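PDB 2VK2: galactofuranose-binding protein YtfQ from Escherichia coli, which binds alpha- and beta-galactofuranose in the periplasm as the solute-binding component of the galactofuranose ABC transporter YtfQRT-YjfF. Local coordinates for residues S8-G11 / W16-A19; R52-V55 / A61-I64; T70-V75 / R91-K96; H198-V203 / P230-A235; A235-E240 / D283-E288. All coordinates share one frame; numbering follows the deposited sequence. Where two conformers were deposited one is given.

The protein is built from two alpha/beta lobes with the sugar bound between them. Contacts 1, 2 and 3 lie in the lobe that holds strands 4-9 and 61-64; contacts 4 and 5 pack helices of the other. Contacts 1, 3 and 4 touch galactofuranose. R17 of contact 1 and R91 of contact 3 both donate to its ring oxygen O4, their NH2 atoms 3.4 Å apart. N199 of contact 4 reaches O2. Contacts 1 and 2 use neighbouring strands of one sheet, with centres about 16 Å apart. Contact 5 continues helix 230-237 beyond contact 4, with about 11 Å between centres. Contacts 2 and 5 are about 40 Å apart, centre to centre.

Contact 1: S8-G11 / W16-A19; sequences SQVG and WRAA. With GZL (beta-D-galactofuranose), chain B.
R17 of helix 15-31 reaches back over Q9, V10 and G11 at the end of strand 4-9, in the first beta-alpha-beta unit of a type I periplasmic binding fold. Its CB points toward the strand end. CG stands anti to the backbone N (chi1 -170°) and touches Q9 NE2 at 3.5 Å. CD lies 3.2 Å from G11 O. There the chain bends, and NE comes within 3.7 Å of V10 CB and forms a salt bridge with E13. The guanidinium is sandwiched: V10 CG2 sits 3.7 Å above the centre of one face, and W16 CZ3 lies over the rim of the other. NH1 donates to Q9 OE1 at 2.8 Å and also pairs with D90 and E20. R17 NH2 turns to the sugar and donates to GZL O4 at 3.0 Å. These partners should fix the rotation of the group and balance its charge. W16 lays a ring face under C6 of the sugar. The Q9 amide and the guanidinium stand nearly perpendicular, 81° apart. OE1 of Q9 takes a second donor: V10 N, 2.9 Å away, lies in the carbonyl plane on a lone pair, whereas R17 NH1 is tilted from that plane by 31°.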
# COMPACT_ATOMS: atom_id res chain seq x y z
N SER A 8 -11.52 0.98 -11.43
CA SER A 8 -12.13 1.23 -10.13
C SER A 8 -11.01 1.41 -9.11
O SER A 8 -10.39 0.45 -8.67
CB SER A 8 -13.05 0.09 -9.71
OG SER A 8 -13.56 0.33 -8.41
N GLN A 9 -10.78 2.67 -8.76
CA GLN A 9 -9.74 3.08 -7.82
C GLN A 9 -10.34 3.19 -6.42
O GLN A 9 -11.52 3.53 -6.28
CB GLN A 9 -9.16 4.43 -8.31
CG GLN A 9 -8.03 5.06 -7.50
CD GLN A 9 -6.84 4.14 -7.29
OE1 GLN A 9 -6.98 3.08 -6.70
NE2 GLN A 9 -5.66 4.56 -7.75
N VAL A 10 -9.55 2.88 -5.40
CA VAL A 10 -10.03 2.89 -4.01
C VAL A 10 -10.44 4.30 -3.58
O VAL A 10 -11.48 4.50 -2.95
CB VAL A 10 -8.93 2.39 -3.04
CG1 VAL A 10 -9.38 2.53 -1.58
CG2 VAL A 10 -8.56 0.95 -3.35
N GLY A 11 -9.60 5.26 -3.94
CA GLY A 11 -9.76 6.65 -3.52
C GLY A 11 -8.42 7.35 -3.60
O GLY A 11 -7.62 7.06 -4.48
N TRP A 16 0.84 7.84 -1.96
CA TRP A 16 1.17 6.73 -2.84
C TRP A 16 0.04 6.47 -3.84
O TRP A 16 0.29 6.32 -5.03
CB TRP A 16 1.49 5.44 -2.07
CG TRP A 16 1.87 4.36 -3.02
CD1 TRP A 16 3.12 4.08 -3.49
CD2 TRP A 16 0.98 3.46 -3.69
NE1 TRP A 16 3.07 3.05 -4.39
CE2 TRP A 16 1.77 2.66 -4.54
CE3 TRP A 16 -0.40 3.26 -3.66
CZ2 TRP A 16 1.22 1.65 -5.33
CZ3 TRP A 16 -0.95 2.26 -4.45
CH2 TRP A 16 -0.14 1.47 -5.28
N ARG A 17 -1.20 6.41 -3.36
CA ARG A 17 -2.31 6.11 -4.26
C ARG A 17 -2.55 7.25 -5.25
O ARG A 17 -2.88 7.00 -6.41
CB ARG A 17 -3.61 5.78 -3.52
CG ARG A 17 -4.68 5.22 -4.47
CD ARG A 17 -5.82 4.51 -3.76
NE ARG A 17 -5.32 3.36 -3.01
CZ ARG A 17 -5.01 2.18 -3.54
NH1 ARG A 17 -5.18 1.93 -4.83
NH2 ARG A 17 -4.54 1.24 -2.75
N ALA A 18 -2.34 8.48 -4.81
CA ALA A 18 -2.41 9.63 -5.72
C ALA A 18 -1.40 9.48 -6.85
O ALA A 18 -1.71 9.75 -8.01
CB ALA A 18 -2.18 10.93 -4.96
N ALA A 19 -0.19 9.04 -6.51
CA ALA A 19 0.84 8.77 -7.51
C ALA A 19 0.45 7.61 -8.43
O ALA A 19 0.68 7.67 -9.64
CB ALA A 19 2.18 8.50 -6.85
C6 GZL B . -0.38 -0.81 -1.59
C5 GZL B . -1.57 -0.41 -1.09
C4 GZL B . -1.72 0.65 -0.01
C3 GZL B . -0.59 1.58 0.34
C2 GZL B . -1.04 2.83 0.43
O6 GZL B . -0.30 -1.76 -2.52
O5 GZL B . -2.68 -1.03 -1.48
O4 GZL B . -2.79 1.55 -0.35
O3 GZL B . 0.64 1.16 0.60
C1 GZL B . -2.47 2.89 0.02
O2 GZL B . -0.37 3.93 0.78
O1 GZL B . -3.30 3.31 1.10

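Contact 2: R52-V55 / A61-I64; sequences RSFV and AIFI
A probable hydrogen bond of 2.8 Å from S8 N to F63 O ties strand 4-9 to strand 61-64, the strand whose I62 meets F54 and V55 of helix 44-57. The contact is thus a helix lying on a parallel sheet, in an alpha/beta lobe of the type I periplasmic binding fold. Helix 44-57 is the connection between strands 34-39 and 61-64, and strand 4-9 runs between those two in the sheet.

Across the contact everything is apolar. I62 holds CG1 beside its backbone N (chi1 -68°), and the chain then runs on extended to CD1, which pushes this methyl out to the helix. CD1 meets two successive residues there. It is 3.8 Å from F54 CB and 3.7 Å from V55 CG2. V55 and I62 cross at about a right angle, and only CG2 of the valine comes close. F54 meets the isoleucine with its CB, and its ring leads off along the sheet toward strand 4-9. The second branch of I62, CG2, approaches that ring obliquely, 4.5 Å from F54 CD2.

V55 also touches A79 of helix 73-81 and A82 just after it. R52, on the outer side of helix 44-57, makes a salt bridge with E78. On the outer half of the F54 ring, CE2 lies 3.9 Å from S8 N.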
# COMPACT_ATOMS: atom_id res chain seq x y z
N ARG A 52 -19.82 -2.45 -12.18
CA ARG A 52 -21.08 -2.73 -12.88
C ARG A 52 -21.35 -1.72 -14.00
O ARG A 52 -21.81 -2.10 -15.07
CB ARG A 52 -22.25 -2.78 -11.91
CG ARG A 52 -22.25 -4.05 -11.12
CD ARG A 52 -23.38 -4.16 -10.13
NE ARG A 52 -23.33 -5.48 -9.50
CZ ARG A 52 -23.78 -5.76 -8.28
NH1 ARG A 52 -24.32 -4.82 -7.50
NH2 ARG A 52 -23.67 -7.00 -7.81
N SER A 53 -21.05 -0.45 -13.75
CA SER A 53 -21.19 0.57 -14.78
C SER A 53 -20.24 0.31 -15.95
O SER A 53 -20.65 0.41 -17.11
CB SER A 53 -20.95 1.96 -14.20
OG SER A 53 -21.08 2.96 -15.20
N PHE A 54 -18.99 -0.02 -15.66
CA PHE A 54 -18.02 -0.33 -16.71
C PHE A 54 -18.47 -1.53 -17.55
O PHE A 54 -18.31 -1.52 -18.77
CB PHE A 54 -16.63 -0.61 -16.13
CG PHE A 54 -15.96 0.59 -15.50
CD1 PHE A 54 -16.07 1.87 -16.06
CD2 PHE A 54 -15.18 0.43 -14.36
CE1 PHE A 54 -15.42 2.95 -15.47
CE2 PHE A 54 -14.53 1.52 -13.78
CZ PHE A 54 -14.66 2.78 -14.34
N VAL A 55 -19.03 -2.54 -16.90
CA VAL A 55 -19.56 -3.71 -17.61
C VAL A 55 -20.71 -3.29 -18.53
O VAL A 55 -20.72 -3.66 -19.71
CB VAL A 55 -20.04 -4.81 -16.64
CG1 VAL A 55 -20.82 -5.89 -17.38
CG2 VAL A 55 -18.86 -5.41 -15.90
N ALA A 61 -11.63 -3.59 -20.87
CA ALA A 61 -11.02 -4.23 -19.72
C ALA A 61 -11.35 -3.42 -18.49
O ALA A 61 -11.63 -2.23 -18.58
CB ALA A 61 -9.51 -4.33 -19.89
N ILE A 62 -11.33 -4.09 -17.34
CA ILE A 62 -11.58 -3.44 -16.06
C ILE A 62 -10.38 -3.67 -15.15
O ILE A 62 -9.90 -4.80 -15.02
CB ILE A 62 -12.88 -3.96 -15.41
CG1 ILE A 62 -14.08 -3.50 -16.24
CG2 ILE A 62 -13.01 -3.46 -13.97
CD1 ILE A 62 -15.37 -4.21 -15.91
N PHE A 63 -9.88 -2.59 -14.56
CA PHE A 63 -8.83 -2.65 -13.55
C PHE A 63 -9.51 -2.35 -12.22
O PHE A 63 -10.34 -1.45 -12.14
CB PHE A 63 -7.76 -1.58 -13.79
CG PHE A 63 -6.84 -1.84 -14.97
CD1 PHE A 63 -7.03 -2.89 -15.87
CD2 PHE A 63 -5.78 -0.97 -15.20
CE1 PHE A 63 -6.16 -3.07 -16.94
CE2 PHE A 63 -4.92 -1.14 -16.26
CZ PHE A 63 -5.11 -2.19 -17.13
N ILE A 64 -9.18 -3.11 -11.18
CA ILE A 64 -9.73 -2.86 -9.85
C ILE A 64 -8.59 -2.88 -8.85
O ILE A 64 -7.78 -3.80 -8.87
CB ILE A 64 -10.74 -3.95 -9.41
CG1 ILE A 64 -11.88 -4.10 -10.42
CG2 ILE A 64 -11.30 -3.63 -8.03
CD1 ILE A 64 -12.73 -5.34 -10.17

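Contact 3: T70-V75 / R91-K96; sequences TGWEPV and RSIDVK. With GZL (beta-D-galactofuranose), chain B.
W72 and I93 make the tight part of this contact, and E73 with the backbone of D94 and K96 makes its wet side. The closest touch is W72 CD1 to I93 CG2, at 3.5 Å. The two side chains cross at about a right angle, and the methyl meets the indole obliquely. I93 places CG1 between its backbone N and carbonyl carbon (chi1 67°), which leaves CG2 as the branch facing W72. The indole is fixed by its NE1, which donates to V68 O, and by contacts with Q44 and Q47 of helix 44-57.

Beside this, E73, partly exposed, and the buried V95 slide past each other in opposite directions. E73 CG is 3.8 Å from V95 CG1, and E73 OE2 also touches that methyl, but its polar links to the other segment run through water on the solvent side. Water 3 donates to E73 OE2 at 2.7 Å and accepts from K96 N at 2.9 Å. Water 1 lies 2.7 Å from D94 O and also close to E73 OE2. Water 2 accepts from W72 N at 3.0 Å. D94 is bonded through its backbone to A69 as well.

At the other end of segment 91-96, R91 extends into the sugar pocket. Its NE donates to O5 of galactofuranose at 2.9 Å (160°). NH2 donates to the ring oxygen O4 at 3.0 Å, almost straight (169°). NH1 is held by V67 O. The loop after strand 86-89 thus carries a ligand-binding arginine at the strand's C-terminal end, the place where sugars are bound in type I periplasmic binding proteins.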
# COMPACT_ATOMS: atom_id res chain seq x y z
N THR A 70 -12.43 -9.49 0.49
CA THR A 70 -13.67 -10.27 0.48
C THR A 70 -14.75 -9.60 -0.37
O THR A 70 -14.68 -8.40 -0.63
CB THR A 70 -14.23 -10.39 1.92
OG1 THR A 70 -14.36 -9.08 2.48
CG2 THR A 70 -13.30 -11.22 2.79
N GLY A 71 -15.73 -10.40 -0.78
CA GLY A 71 -16.97 -9.88 -1.36
C GLY A 71 -16.99 -9.56 -2.85
O GLY A 71 -17.91 -8.88 -3.30
N TRP A 72 -16.02 -10.06 -3.61
CA TRP A 72 -15.91 -9.72 -5.03
C TRP A 72 -16.52 -10.73 -6.00
O TRP A 72 -16.67 -10.41 -7.18
CB TRP A 72 -14.45 -9.47 -5.41
CG TRP A 72 -13.89 -8.29 -4.71
CD1 TRP A 72 -13.15 -8.29 -3.56
CD2 TRP A 72 -14.05 -6.91 -5.08
NE1 TRP A 72 -12.83 -7.01 -3.21
CE2 TRP A 72 -13.37 -6.14 -4.12
CE3 TRP A 72 -14.70 -6.26 -6.13
CZ2 TRP A 72 -13.32 -4.75 -4.17
CZ3 TRP A 72 -14.65 -4.87 -6.19
CH2 TRP A 72 -13.96 -4.13 -5.22
N GLU A 73 -16.88 -11.92 -5.53
CA GLU A 73 -17.32 -12.98 -6.45
C GLU A 73 -18.50 -12.57 -7.34
O GLU A 73 -18.43 -12.74 -8.55
CB GLU A 73 -17.63 -14.29 -5.71
CG GLU A 73 -16.44 -14.93 -5.02
CD GLU A 73 -16.26 -14.48 -3.58
OE1 GLU A 73 -16.81 -13.42 -3.20
OE2 GLU A 73 -15.55 -15.18 -2.83
N PRO A 74 -19.58 -12.03 -6.75
CA PRO A 74 -20.73 -11.68 -7.59
C PRO A 74 -20.41 -10.74 -8.75
O PRO A 74 -20.76 -11.03 -9.89
CB PRO A 74 -21.71 -11.03 -6.60
CG PRO A 74 -21.36 -11.65 -5.29
CD PRO A 74 -19.86 -11.76 -5.32
N VAL A 75 -19.72 -9.63 -8.48
CA VAL A 75 -19.44 -8.67 -9.54
C VAL A 75 -18.41 -9.19 -10.55
O VAL A 75 -18.49 -8.89 -11.74
CB VAL A 75 -19.04 -7.27 -8.99
CG1 VAL A 75 -17.57 -7.23 -8.53
CG2 VAL A 75 -19.31 -6.20 -10.04
N ARG A 91 -3.77 -4.38 -4.49
CA ARG A 91 -4.35 -5.29 -3.43
C ARG A 91 -4.91 -6.54 -4.10
O ARG A 91 -5.20 -6.53 -5.24
CB ARG A 91 -5.44 -4.59 -2.63
CG ARG A 91 -4.92 -3.27 -1.95
CD ARG A 91 -5.93 -2.71 -0.99
NE ARG A 91 -5.37 -1.41 -0.45
CZ ARG A 91 -6.08 -0.50 0.18
NH1 ARG A 91 -7.33 -0.68 0.53
NH2 ARG A 91 -5.53 0.65 0.50
N SER A 92 -5.04 -7.55 -3.26
CA SER A 92 -5.48 -8.87 -3.72
C SER A 92 -6.86 -9.21 -3.18
O SER A 92 -7.36 -8.58 -2.25
CB SER A 92 -4.47 -9.93 -3.27
OG SER A 92 -3.20 -9.73 -3.88
N ILE A 93 -7.46 -10.24 -3.77
CA ILE A 93 -8.75 -10.74 -3.30
C ILE A 93 -8.62 -12.19 -2.88
O ILE A 93 -7.70 -12.90 -3.30
CB ILE A 93 -9.87 -10.56 -4.35
CG1 ILE A 93 -9.64 -11.44 -5.58
CG2 ILE A 93 -9.98 -9.09 -4.75
CD1 ILE A 93 -10.74 -11.33 -6.62
N ASP A 94 -9.56 -12.62 -2.04
CA ASP A 94 -9.63 -13.99 -1.58
C ASP A 94 -10.84 -14.65 -2.22
O ASP A 94 -11.97 -14.49 -1.75
CB ASP A 94 -9.72 -14.03 -0.05
CG ASP A 94 -9.60 -15.43 0.52
OD1 ASP A 94 -9.04 -16.32 -0.15
OD2 ASP A 94 -10.06 -15.64 1.66
N VAL A 95 -10.61 -15.36 -3.32
CA VAL A 95 -11.66 -16.10 -4.01
C VAL A 95 -11.16 -17.51 -4.31
O VAL A 95 -9.96 -17.71 -4.53
CB VAL A 95 -12.10 -15.43 -5.33
CG1 VAL A 95 -12.69 -14.06 -5.06
CG2 VAL A 95 -10.93 -15.34 -6.31
N LYS A 96 -12.07 -18.47 -4.30
CA LYS A 96 -11.73 -19.85 -4.63
C LYS A 96 -11.46 -19.99 -6.13
O LYS A 96 -10.54 -20.68 -6.54
CB LYS A 96 -12.87 -20.80 -4.22
CG LYS A 96 -12.51 -22.28 -4.27
CD LYS A 96 -11.50 -22.66 -3.19
C6 GZL B . -0.38 -0.81 -1.59
C5 GZL B . -1.57 -0.41 -1.09
C4 GZL B . -1.72 0.65 -0.01
C3 GZL B . -0.59 1.58 0.34
C2 GZL B . -1.04 2.83 0.43
O6 GZL B . -0.30 -1.76 -2.52
O5 GZL B . -2.68 -1.03 -1.48
O4 GZL B . -2.79 1.55 -0.35
O3 GZL B . 0.64 1.16 0.60
C1 GZL B . -2.47 2.89 0.02
O2 GZL B . -0.37 3.93 0.78
O1 GZL B . -3.30 3.31 1.10
O HOH W 1 -14.37 -13.52 -1.01
O HOH W 2 -13.54 -11.63 -2.86
O HOH W 3 -14.71 -17.67 -3.39

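Contact 4: H198-V203 / P230-A235; sequences HNDDMV and PDIYKA. With GZL (beta-D-galactofuranose), chain B.
The N-terminal turn of helix 200-212, beside the sugar pocket, brings D200 and V203 against I232 of helix 230-237. I232 crosses both side chains at about a right angle. Its CG1, anti to the backbone N, passes 3.7 Å from D200 OD1, and the turn at chi2 (63°) brings I232 CD1 to V203 CG1 at 3.5 Å. The other branch, I232 CG2, lies 3.5 Å from D200 OD2. The D200 carboxylate is buried, but its polar needs are met: OD1 is bonded to the hydroxyls of S225 and S244, and OD2 to V229 N. These donors, together with the starts of two helices, probably stabilise its charge.

N199 is the N-cap of helix 200-212. Its OD1 accepts from M202 N at 3.0 Å, with the donor well above the carbonyl plane. The same amide serves the ligand: ND2 donates to O2 of galactofuranose at 3.0 Å in a nearly straight bond (174°). A second partner of ND2 is F170 O. The capping bond therefore helps to fix the rotation of the amide that binds the sugar. The same CG2 of I232 also sits 4.0 Å above the centre of the Y233 ring, which touches helix 285-291.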
# COMPACT_ATOMS: atom_id res chain seq x y z
N HIS A 198 1.76 0.58 8.43
CA HIS A 198 1.61 -0.16 7.17
C HIS A 198 1.77 0.72 5.94
O HIS A 198 2.00 0.20 4.85
CB HIS A 198 0.26 -0.88 7.14
CG HIS A 198 0.17 -2.01 8.12
ND1 HIS A 198 -0.91 -2.86 8.14
CD2 HIS A 198 1.01 -2.43 9.09
CE1 HIS A 198 -0.74 -3.75 9.10
NE2 HIS A 198 0.43 -3.52 9.69
N ASN A 199 1.66 2.03 6.09
CA ASN A 199 2.14 2.94 5.06
C ASN A 199 2.86 4.15 5.64
O ASN A 199 2.71 4.48 6.82
CB ASN A 199 1.05 3.33 4.04
CG ASN A 199 0.07 4.39 4.55
OD1 ASN A 199 -0.02 4.68 5.73
ND2 ASN A 199 -0.72 4.94 3.62
N ASP A 200 3.67 4.80 4.80
CA ASP A 200 4.41 6.00 5.19
C ASP A 200 3.49 7.10 5.70
O ASP A 200 3.81 7.76 6.69
CB ASP A 200 5.19 6.58 4.00
CG ASP A 200 6.36 5.72 3.56
OD1 ASP A 200 6.91 4.90 4.34
OD2 ASP A 200 6.75 5.88 2.39
N ASP A 201 2.37 7.33 5.02
CA ASP A 201 1.48 8.43 5.38
C ASP A 201 1.03 8.36 6.84
O ASP A 201 1.07 9.36 7.55
CB ASP A 201 0.26 8.50 4.45
CG ASP A 201 0.57 9.19 3.13
OD1 ASP A 201 1.70 9.06 2.62
OD2 ASP A 201 -0.33 9.87 2.59
N MET A 202 0.62 7.18 7.29
CA MET A 202 0.23 7.00 8.69
C MET A 202 1.39 7.32 9.63
O MET A 202 1.18 7.95 10.67
CB MET A 202 -0.28 5.58 8.95
CG MET A 202 -1.69 5.34 8.43
SD MET A 202 -2.35 3.73 8.88
CE MET A 202 -1.12 2.64 8.18
N VAL A 203 2.60 6.92 9.26
CA VAL A 203 3.77 7.18 10.10
C VAL A 203 4.17 8.66 10.08
O VAL A 203 4.71 9.17 11.06
CB VAL A 203 4.98 6.28 9.71
CG1 VAL A 203 6.08 7.08 9.02
CG2 VAL A 203 5.54 5.59 10.95
N PRO A 230 7.65 10.67 -1.27
CA PRO A 230 8.64 11.74 -1.08
C PRO A 230 8.78 12.22 0.36
O PRO A 230 9.90 12.42 0.83
CB PRO A 230 8.11 12.86 -1.97
CG PRO A 230 7.38 12.17 -3.05
CD PRO A 230 6.78 10.93 -2.43
N ASP A 231 7.66 12.38 1.06
CA ASP A 231 7.68 12.94 2.41
C ASP A 231 8.36 12.05 3.45
O ASP A 231 8.82 12.56 4.47
CB ASP A 231 6.27 13.34 2.86
CG ASP A 231 5.79 14.63 2.21
OD1 ASP A 231 6.59 15.28 1.50
OD2 ASP A 231 4.62 15.00 2.41
N ILE A 232 8.44 10.74 3.22
CA ILE A 232 9.20 9.90 4.16
C ILE A 232 10.70 10.14 4.00
O ILE A 232 11.43 10.12 4.98
CB ILE A 232 8.86 8.38 4.05
CG1 ILE A 232 9.19 7.68 5.36
CG2 ILE A 232 9.62 7.73 2.90
CD1 ILE A 232 8.37 8.16 6.55
N TYR A 233 11.16 10.38 2.77
CA TYR A 233 12.58 10.68 2.56
C TYR A 233 12.93 12.07 3.09
O TYR A 233 14.02 12.27 3.62
CB TYR A 233 12.95 10.55 1.08
CG TYR A 233 12.69 9.16 0.56
CD1 TYR A 233 13.36 8.05 1.09
CD2 TYR A 233 11.75 8.93 -0.44
CE1 TYR A 233 13.11 6.77 0.62
CE2 TYR A 233 11.50 7.65 -0.92
CZ TYR A 233 12.18 6.58 -0.39
OH TYR A 233 11.91 5.31 -0.87
N LYS A 234 12.00 13.01 2.97
CA LYS A 234 12.17 14.32 3.60
C LYS A 234 12.28 14.19 5.11
O LYS A 234 13.11 14.84 5.74
CB LYS A 234 11.01 15.25 3.23
CG LYS A 234 10.99 15.65 1.77
CD LYS A 234 9.93 16.68 1.47
CE LYS A 234 9.95 17.07 0.01
NZ LYS A 234 9.07 18.23 -0.29
N ALA A 235 11.45 13.32 5.70
CA ALA A 235 11.51 13.06 7.13
C ALA A 235 12.86 12.44 7.52
O ALA A 235 13.46 12.83 8.52
CB ALA A 235 10.37 12.15 7.56
C6 GZL B . -0.38 -0.81 -1.59
C5 GZL B . -1.57 -0.41 -1.09
C4 GZL B . -1.72 0.65 -0.01
C3 GZL B . -0.59 1.58 0.34
C2 GZL B . -1.04 2.83 0.43
O6 GZL B . -0.30 -1.76 -2.52
O5 GZL B . -2.68 -1.03 -1.48
O4 GZL B . -2.79 1.55 -0.35
O3 GZL B . 0.64 1.16 0.60
C1 GZL B . -2.47 2.89 0.02
O2 GZL B . -0.37 3.93 0.78
O1 GZL B . -3.30 3.31 1.10

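Contact 5: A235-E240 / D283-E288; sequences AMMDGE and DTAKEE
M236 and M237 straddle the methyl of A285, one chain passing on each side of it. M236 CB is 3.7 Å from A285 CB, and M237 CG is 3.9 Å from the same methyl. M236 stays extended beyond CG, and its SD still grazes A285 CB at 4.0 Å. M237 starts out in the same way but bends at its last torsion (chi3 72°). This folds its end over K286: SD lies 3.9 Å from K286 CA, and CE lies 4.0 Å from K286 CG. The two chains cross obliquely: SD lies over K286 CA and CE against its CB and CG, while the rest of K286 leads away.

The contact joins the C-terminal end of helix 230-237 to the start of helix 285-291, which follows strand 278-280, the edge strand of the mixed sheet in the second lobe of the type I periplasmic binding fold. T284 is its N-cap residue, with OG1 bonded to L281 O. The first helix closes in a Schellman motif at G239, which has positive phi (80°). G239 N donates to M236 O, and E240 N donates to A235 O at 2.9 Å. On the buried side, M236 also touches A241 and P282.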
# COMPACT_ATOMS: atom_id res chain seq x y z
N ALA A 235 11.45 13.32 5.70
CA ALA A 235 11.51 13.06 7.13
C ALA A 235 12.86 12.44 7.52
O ALA A 235 13.46 12.83 8.52
CB ALA A 235 10.37 12.15 7.56
N MET A 236 13.33 11.49 6.72
CA MET A 236 14.64 10.88 6.96
C MET A 236 15.76 11.91 6.94
O MET A 236 16.66 11.88 7.78
CB MET A 236 14.95 9.80 5.92
CG MET A 236 14.14 8.53 6.08
SD MET A 236 14.65 7.31 4.87
CE MET A 236 13.42 6.03 5.14
N MET A 237 15.71 12.82 5.98
CA MET A 237 16.74 13.86 5.85
C MET A 237 16.74 14.82 7.05
O MET A 237 17.78 15.38 7.40
CB MET A 237 16.56 14.62 4.54
CG MET A 237 16.91 13.78 3.33
SD MET A 237 16.38 14.50 1.77
CE MET A 237 17.53 15.87 1.63
N ASP A 238 15.58 15.00 7.69
CA ASP A 238 15.47 15.79 8.92
C ASP A 238 15.74 14.97 10.19
O ASP A 238 15.64 15.50 11.30
CB ASP A 238 14.08 16.44 9.02
CG ASP A 238 13.91 17.60 8.06
OD1 ASP A 238 14.92 18.17 7.61
OD2 ASP A 238 12.74 17.95 7.78
N GLY A 239 16.06 13.69 10.03
CA GLY A 239 16.38 12.82 11.17
C GLY A 239 15.18 12.29 11.92
O GLY A 239 15.32 11.79 13.04
N GLU A 240 14.00 12.36 11.31
CA GLU A 240 12.75 12.06 12.02
C GLU A 240 12.07 10.76 11.60
O GLU A 240 11.05 10.39 12.18
CB GLU A 240 11.79 13.25 11.88
CG GLU A 240 12.39 14.52 12.47
CD GLU A 240 11.42 15.68 12.56
OE1 GLU A 240 10.43 15.71 11.80
OE2 GLU A 240 11.66 16.58 13.40
N ASP A 283 20.58 7.04 4.79
CA ASP A 283 21.81 7.21 4.01
C ASP A 283 21.57 7.33 2.50
O ASP A 283 22.43 7.84 1.78
CB ASP A 283 22.81 6.08 4.30
CG ASP A 283 22.32 4.72 3.81
OD1 ASP A 283 21.10 4.47 3.85
OD2 ASP A 283 23.17 3.90 3.40
N THR A 284 20.41 6.88 2.02
CA THR A 284 20.05 6.99 0.60
C THR A 284 18.83 7.90 0.36
O THR A 284 18.33 7.98 -0.76
CB THR A 284 19.73 5.61 0.01
OG1 THR A 284 18.63 5.03 0.71
CG2 THR A 284 20.94 4.69 0.12
N ALA A 285 18.38 8.60 1.40
CA ALA A 285 17.13 9.37 1.34
C ALA A 285 17.15 10.48 0.30
O ALA A 285 16.19 10.65 -0.45
CB ALA A 285 16.80 9.95 2.72
N LYS A 286 18.25 11.23 0.25
CA LYS A 286 18.39 12.33 -0.71
C LYS A 286 18.32 11.82 -2.15
O LYS A 286 17.62 12.40 -2.98
CB LYS A 286 19.70 13.08 -0.47
CG LYS A 286 19.82 14.38 -1.26
CD LYS A 286 21.08 15.14 -0.88
CE LYS A 286 21.23 16.42 -1.69
NZ LYS A 286 21.44 16.15 -3.14
N GLU A 287 19.04 10.74 -2.42
CA GLU A 287 19.06 10.13 -3.76
C GLU A 287 17.68 9.61 -4.17
O GLU A 287 17.26 9.80 -5.31
CB GLU A 287 20.07 8.98 -3.82
CG GLU A 287 21.52 9.42 -3.74
N GLU A 288 16.98 8.97 -3.24
CA GLU A 288 15.64 8.44 -3.52
C GLU A 288 14.62 9.56 -3.72
O GLU A 288 13.77 9.47 -4.60
CB GLU A 288 15.19 7.49 -2.41
CG GLU A 288 15.94 6.17 -2.39
CD GLU A 288 15.88 5.43 -3.72
OE1 GLU A 288 14.76 5.28 -4.26
OE2 GLU A 288 16.94 5.01 -4.22